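Local coordinates for alpha-fucosidase (Bifidobacterium bifidum, PDB 2EAB), which probably hydrolyses alpha-1,2-L-fucosidic linkages, releasing fucose from glycans, this chain being the family 95 catalytic portion of a longer, probably membrane-attached protein, at residues A[108-121]-A[561-574]. Numbering follows the deposited sequence.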
loop_
_atom_site.group_PDB
_atom_site.type_symbol
_atom_site.label_atom_id
_atom_site.label_comp_id
_atom_site.label_asym_id
_atom_site.label_seq_id
_atom_site.Cartn_x
_atom_site.Cartn_y
_atom_site.Cartn_z
ATOM N N LEU A 108 18.421 5.679 -28.283
ATOM C CA LEU A 108 19.232 5.430 -27.093
ATOM C C LEU A 108 19.559 3.950 -26.982
ATOM O O LEU A 108 20.700 3.575 -26.703
ATOM C CB LEU A 108 18.508 5.910 -25.834
ATOM C CG LEU A 108 18.462 7.428 -25.671
ATOM C CD1 LEU A 108 17.371 7.831 -24.702
ATOM C CD2 LEU A 108 19.813 7.990 -25.229
ATOM N N ASN A 109 18.555 3.109 -27.212
ATOM C CA ASN A 109 18.767 1.671 -27.194
ATOM C C ASN A 109 19.752 1.211 -28.261
ATOM O O ASN A 109 20.550 0.304 -28.014
ATOM C CB ASN A 109 17.441 0.930 -27.319
ATOM C CG ASN A 109 16.625 0.989 -26.048
ATOM O OD1 ASN A 109 17.082 1.487 -25.020
ATOM N ND2 ASN A 109 15.402 0.479 -26.113
ATOM N N LYS A 110 19.712 1.853 -29.428
ATOM C CA LYS A 110 20.662 1.557 -30.504
ATOM C C LYS A 110 22.092 1.875 -30.070
ATOM O O LYS A 110 23.007 1.096 -30.333
ATOM C CB LYS A 110 20.310 2.311 -31.790
ATOM C CG LYS A 110 21.192 1.959 -32.982
ATOM C CD LYS A 110 20.713 2.637 -34.255
ATOM C CE LYS A 110 21.652 2.358 -35.420
ATOM N NZ LYS A 110 22.955 3.079 -35.289
ATOM N N GLN A 111 22.282 3.011 -29.401
ATOM C CA GLN A 111 23.601 3.364 -28.878
ATOM C C GLN A 111 24.127 2.280 -27.939
ATOM O O GLN A 111 25.292 1.875 -28.032
ATOM C CB GLN A 111 23.571 4.724 -28.177
ATOM C CG GLN A 111 23.376 5.885 -29.138
ATOM C CD GLN A 111 23.388 7.246 -28.459
ATOM O OE1 GLN A 111 22.763 7.445 -27.416
ATOM N NE2 GLN A 111 24.076 8.203 -29.073
ATOM N N LEU A 112 23.265 1.810 -27.039
ATOM C CA LEU A 112 23.614 0.724 -26.125
ATOM C C LEU A 112 23.887 -0.590 -26.859
ATOM O O LEU A 112 24.880 -1.262 -26.580
ATOM C CB LEU A 112 22.520 0.538 -25.075
ATOM C CG LEU A 112 22.322 1.727 -24.132
ATOM C CD1 LEU A 112 20.967 1.659 -23.446
ATOM C CD2 LEU A 112 23.435 1.805 -23.102
ATOM N N ALA A 113 23.020 -0.939 -27.807
ATOM C CA ALA A 113 23.197 -2.167 -28.589
ATOM C C ALA A 113 24.506 -2.158 -29.382
ATOM O O ALA A 113 25.115 -3.213 -29.597
ATOM C CB ALA A 113 22.018 -2.388 -29.511
ATOM N N ASN A 114 24.939 -0.967 -29.792
ATOM C CA ASN A 114 26.198 -0.800 -30.520
ATOM C C ASN A 114 27.443 -0.802 -29.626
ATOM O O ASN A 114 28.567 -0.679 -30.120
ATOM C CB ASN A 114 26.155 0.462 -31.387
ATOM C CG ASN A 114 25.249 0.310 -32.601
ATOM O OD1 ASN A 114 24.919 -0.806 -33.016
ATOM N ND2 ASN A 114 24.848 1.434 -33.180
ATOM N N GLY A 115 27.245 -0.936 -28.317
ATOM C CA GLY A 115 28.358 -1.156 -27.399
ATOM C C GLY A 115 28.602 -0.106 -26.333
ATOM O O GLY A 115 29.525 -0.254 -25.532
ATOM N N ALA A 116 27.800 0.955 -26.311
ATOM C CA ALA A 116 27.915 1.947 -25.245
ATOM C C ALA A 116 27.567 1.322 -23.893
ATOM O O ALA A 116 26.609 0.547 -23.786
ATOM C CB ALA A 116 27.027 3.149 -25.524
ATOM N N GLU A 117 28.362 1.645 -22.875
ATOM C CA GLU A 117 28.104 1.192 -21.509
ATOM C C GLU A 117 27.063 2.078 -20.845
ATOM O O GLU A 117 26.314 1.631 -19.971
ATOM C CB GLU A 117 29.387 1.226 -20.676
ATOM C CG GLU A 117 30.432 0.181 -21.053
ATOM C CD GLU A 117 31.565 0.097 -20.042
ATOM O OE1 GLU A 117 31.940 1.141 -19.467
ATOM O OE2 GLU A 117 32.084 -1.015 -19.822
ATOM N N THR A 118 27.054 3.348 -21.236
ATOM C CA THR A 118 26.085 4.313 -20.730
ATOM C C THR A 118 25.664 5.247 -21.852
ATOM O O THR A 118 26.392 5.423 -22.833
ATOM C CB THR A 118 26.642 5.170 -19.562
ATOM O OG1 THR A 118 27.649 6.066 -20.049
ATOM C CG2 THR A 118 27.219 4.304 -18.447
ATOM N N VAL A 119 24.475 5.824 -21.698
ATOM C CA VAL A 119 23.966 6.853 -22.597
ATOM C C VAL A 119 23.349 7.970 -21.761
ATOM O O VAL A 119 23.220 7.839 -20.541
ATOM C CB VAL A 119 22.919 6.293 -23.600
ATOM C CG1 VAL A 119 23.565 5.314 -24.577
ATOM C CG2 VAL A 119 21.748 5.647 -22.874
ATOM N N ASN A 120 22.984 9.071 -22.410
ATOM C CA ASN A 120 22.269 10.145 -21.730
ATOM C C ASN A 120 20.790 10.102 -22.094
ATOM O O ASN A 120 20.402 10.560 -23.167
ATOM C CB ASN A 120 22.861 11.514 -22.070
ATOM C CG ASN A 120 22.130 12.651 -21.378
ATOM O OD1 ASN A 120 21.205 12.430 -20.589
ATOM N ND2 ASN A 120 22.539 13.878 -21.667
ATOM N N PRO A 121 19.956 9.555 -21.193
ATOM C CA PRO A 121 18.534 9.434 -21.475
ATOM C C PRO A 121 17.727 10.654 -21.030
ATOM O O PRO A 121 16.507 10.556 -20.893
ATOM C CB PRO A 121 18.148 8.212 -20.650
ATOM C CG PRO A 121 19.010 8.323 -19.438
ATOM C CD PRO A 121 20.294 8.997 -19.871
ATOM N N GLY A 561 16.680 -2.314 -22.319
ATOM C CA GLY A 561 17.264 -1.112 -22.908
ATOM C C GLY A 561 17.589 -0.074 -21.853
ATOM O O GLY A 561 17.830 -0.410 -20.688
ATOM N N VAL A 562 17.587 1.194 -22.254
ATOM C CA VAL A 562 18.060 2.252 -21.368
ATOM C C VAL A 562 17.312 2.250 -20.030
ATOM O O VAL A 562 16.077 2.239 -19.989
ATOM C CB VAL A 562 18.086 3.628 -22.073
ATOM C CG1 VAL A 562 16.698 4.089 -22.446
ATOM C CG2 VAL A 562 18.802 4.651 -21.218
ATOM N N ALA A 563 18.076 2.228 -18.945
ATOM C CA ALA A 563 17.490 2.100 -17.616
ATOM C C ALA A 563 18.363 2.703 -16.538
ATOM O O ALA A 563 19.597 2.711 -16.647
ATOM C CB ALA A 563 17.210 0.635 -17.298
ATOM N N TYR A 564 17.695 3.183 -15.490
ATOM C CA TYR A 564 18.323 3.689 -14.281
ATOM C C TYR A 564 17.978 2.757 -13.136
ATOM O O TYR A 564 16.844 2.280 -13.040
ATOM C CB TYR A 564 17.786 5.087 -13.982
ATOM C CG TYR A 564 18.415 5.791 -12.803
ATOM C CD1 TYR A 564 19.799 5.904 -12.688
ATOM C CD2 TYR A 564 17.623 6.374 -11.815
ATOM C CE1 TYR A 564 20.378 6.562 -11.612
ATOM C CE2 TYR A 564 18.194 7.043 -10.739
ATOM C CZ TYR A 564 19.572 7.131 -10.644
ATOM O OH TYR A 564 20.136 7.794 -9.580
ATOM N N SER A 565 18.953 2.481 -12.278
ATOM C CA SER A 565 18.687 1.718 -11.068
ATOM C C SER A 565 18.523 2.714 -9.924
ATOM O O SER A 565 19.517 3.263 -9.450
ATOM C CB SER A 565 19.840 0.760 -10.775
ATOM O OG SER A 565 19.449 -0.196 -9.803
ATOM N N PRO A 566 17.272 2.985 -9.492
ATOM C CA PRO A 566 17.117 4.005 -8.450
ATOM C C PRO A 566 17.892 3.645 -7.174
ATOM O O PRO A 566 17.847 2.489 -6.755
ATOM C CB PRO A 566 15.602 4.009 -8.195
ATOM C CG PRO A 566 15.011 3.532 -9.481
ATOM C CD PRO A 566 15.966 2.456 -9.929
ATOM N N GLU A 567 18.631 4.578 -6.563
ATOM C CA GLU A 567 18.921 5.930 -7.045
ATOM C C GLU A 567 20.440 6.118 -7.026
ATOM O O GLU A 567 20.953 7.071 -6.424
ATOM C CB GLU A 567 18.300 6.979 -6.116
ATOM C CG GLU A 567 16.806 7.178 -6.225
ATOM C CD GLU A 567 16.310 8.337 -5.362
ATOM O OE1 GLU A 567 15.103 8.357 -5.030
ATOM O OE2 GLU A 567 17.124 9.225 -5.003
ATOM N N GLN A 568 21.162 5.196 -7.653
ATOM C CA GLN A 568 22.619 5.303 -7.734
ATOM C C GLN A 568 23.119 4.792 -9.078
ATOM O O GLN A 568 22.346 4.236 -9.857
ATOM C CB GLN A 568 23.301 4.574 -6.565
ATOM C CG GLN A 568 23.142 3.063 -6.601
ATOM C CD GLN A 568 24.020 2.331 -5.597
ATOM O OE1 GLN A 568 24.820 2.933 -4.877
ATOM N NE2 GLN A 568 23.871 1.013 -5.546
ATOM N N GLY A 569 24.407 4.994 -9.341
ATOM C CA GLY A 569 25.018 4.571 -10.589
ATOM C C GLY A 569 24.686 5.495 -11.747
ATOM O O GLY A 569 24.114 6.575 -11.549
ATOM N N PRO A 570 25.058 5.087 -12.972
ATOM C CA PRO A 570 24.797 5.887 -14.170
ATOM C C PRO A 570 23.313 5.987 -14.501
ATOM O O PRO A 570 22.541 5.062 -14.222
ATOM C CB PRO A 570 25.506 5.106 -15.283
ATOM C CG PRO A 570 26.437 4.177 -14.596
ATOM C CD PRO A 570 25.790 3.850 -13.292
ATOM N N LEU A 571 22.940 7.098 -15.127
ATOM C CA LEU A 571 21.554 7.385 -15.481
ATOM C C LEU A 571 20.945 6.393 -16.475
ATOM O O LEU A 571 19.760 6.062 -16.384
ATOM C CB LEU A 571 21.476 8.797 -16.062
ATOM C CG LEU A 571 20.452 9.804 -15.538
ATOM C CD1 LEU A 571 20.328 9.749 -14.019
ATOM C CD2 LEU A 571 20.858 11.196 -15.984
ATOM N N GLY A 572 21.749 5.928 -17.426
ATOM C CA GLY A 572 21.247 5.089 -18.503
ATOM C C GLY A 572 22.227 4.005 -18.881
ATOM O O GLY A 572 23.216 4.263 -19.564
ATOM N N THR A 573 21.957 2.793 -18.412
ATOM C CA THR A 573 22.754 1.621 -18.765
ATOM C C THR A 573 21.933 0.686 -19.653
ATOM O O THR A 573 20.742 0.926 -19.893
ATOM C CB THR A 573 23.251 0.861 -17.514
ATOM O OG1 THR A 573 22.133 0.315 -16.802
ATOM C CG2 THR A 573 24.023 1.786 -16.587
ATOM N N ASP A 574 22.574 -0.373 -20.142
ATOM C CA ASP A 574 21.909 -1.337 -21.004
ATOM C C ASP A 574 21.146 -2.338 -20.139
ATOM O O ASP A 574 21.636 -3.425 -19.816
ATOM C CB ASP A 574 22.930 -2.023 -21.913
ATOM C CG ASP A 574 22.291 -2.757 -23.073
ATOM O OD1 ASP A 574 21.063 -2.997 -23.055
ATOM O OD2 ASP A 574 23.031 -3.091 -24.022
HETATM O O HOH W 1 25.711 -2.450 -24.145
HETATM O O HOH W 2 25.387 -0.837 -19.659
HETATM O O HOH W 3 24.287 7.239 -18.066
#
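Asn-109 turns its amide oxygen onto the start of strand 562-565: OD1 accepts from Val-562 N at 2.8 Å, the N-H...O angle being 162° and the donor tilted 25° from the carbonyl plane. Val-562 N would probably lose this acceptor if an alanine stood here, and the space over Gly-561 CA, which lies against the same oxygen, would be less filled. One turn on, Leu-112 lies over both strands; with CG beside its backbone N (chi1 -64°), CD1 reaches Val-562 CB at 3.7 Å while CD2 faces the backbone where Thr-573 joins Asp-574. Water 1 lies 2.8 Å from both Leu-112 O and Asp-574 OD2, a carboxylate also held by Thr-559, His-548 and Gly-551. The helix then closes in a Schellman motif at Gly-115, and the chain doubles back along strand 572-574, the outer strand of a three-stranded antiparallel sheet. An element of the N-terminal family 65-type region packs on that sheet of the catalytic region, away from the calcium site. Water 2 joins Glu-117 O to Asp-574 N. Thr-118 lays CG2 on Pro-570 CB, 3.7 Å away, at about a right angle. Val-119 N donates to Gly-572 O (2.9 Å), and Val-119 CG2 meets Val-562 CG2 at 3.5 Å. Water 3 links Val-119 O with Gly-572 N. Pro-121 CB packs on that same Val-562 methyl at 3.7 Å, Pro-121 CD reaches Leu-571 CB at 4.0 Å, and Phe-499 touches the proline ring.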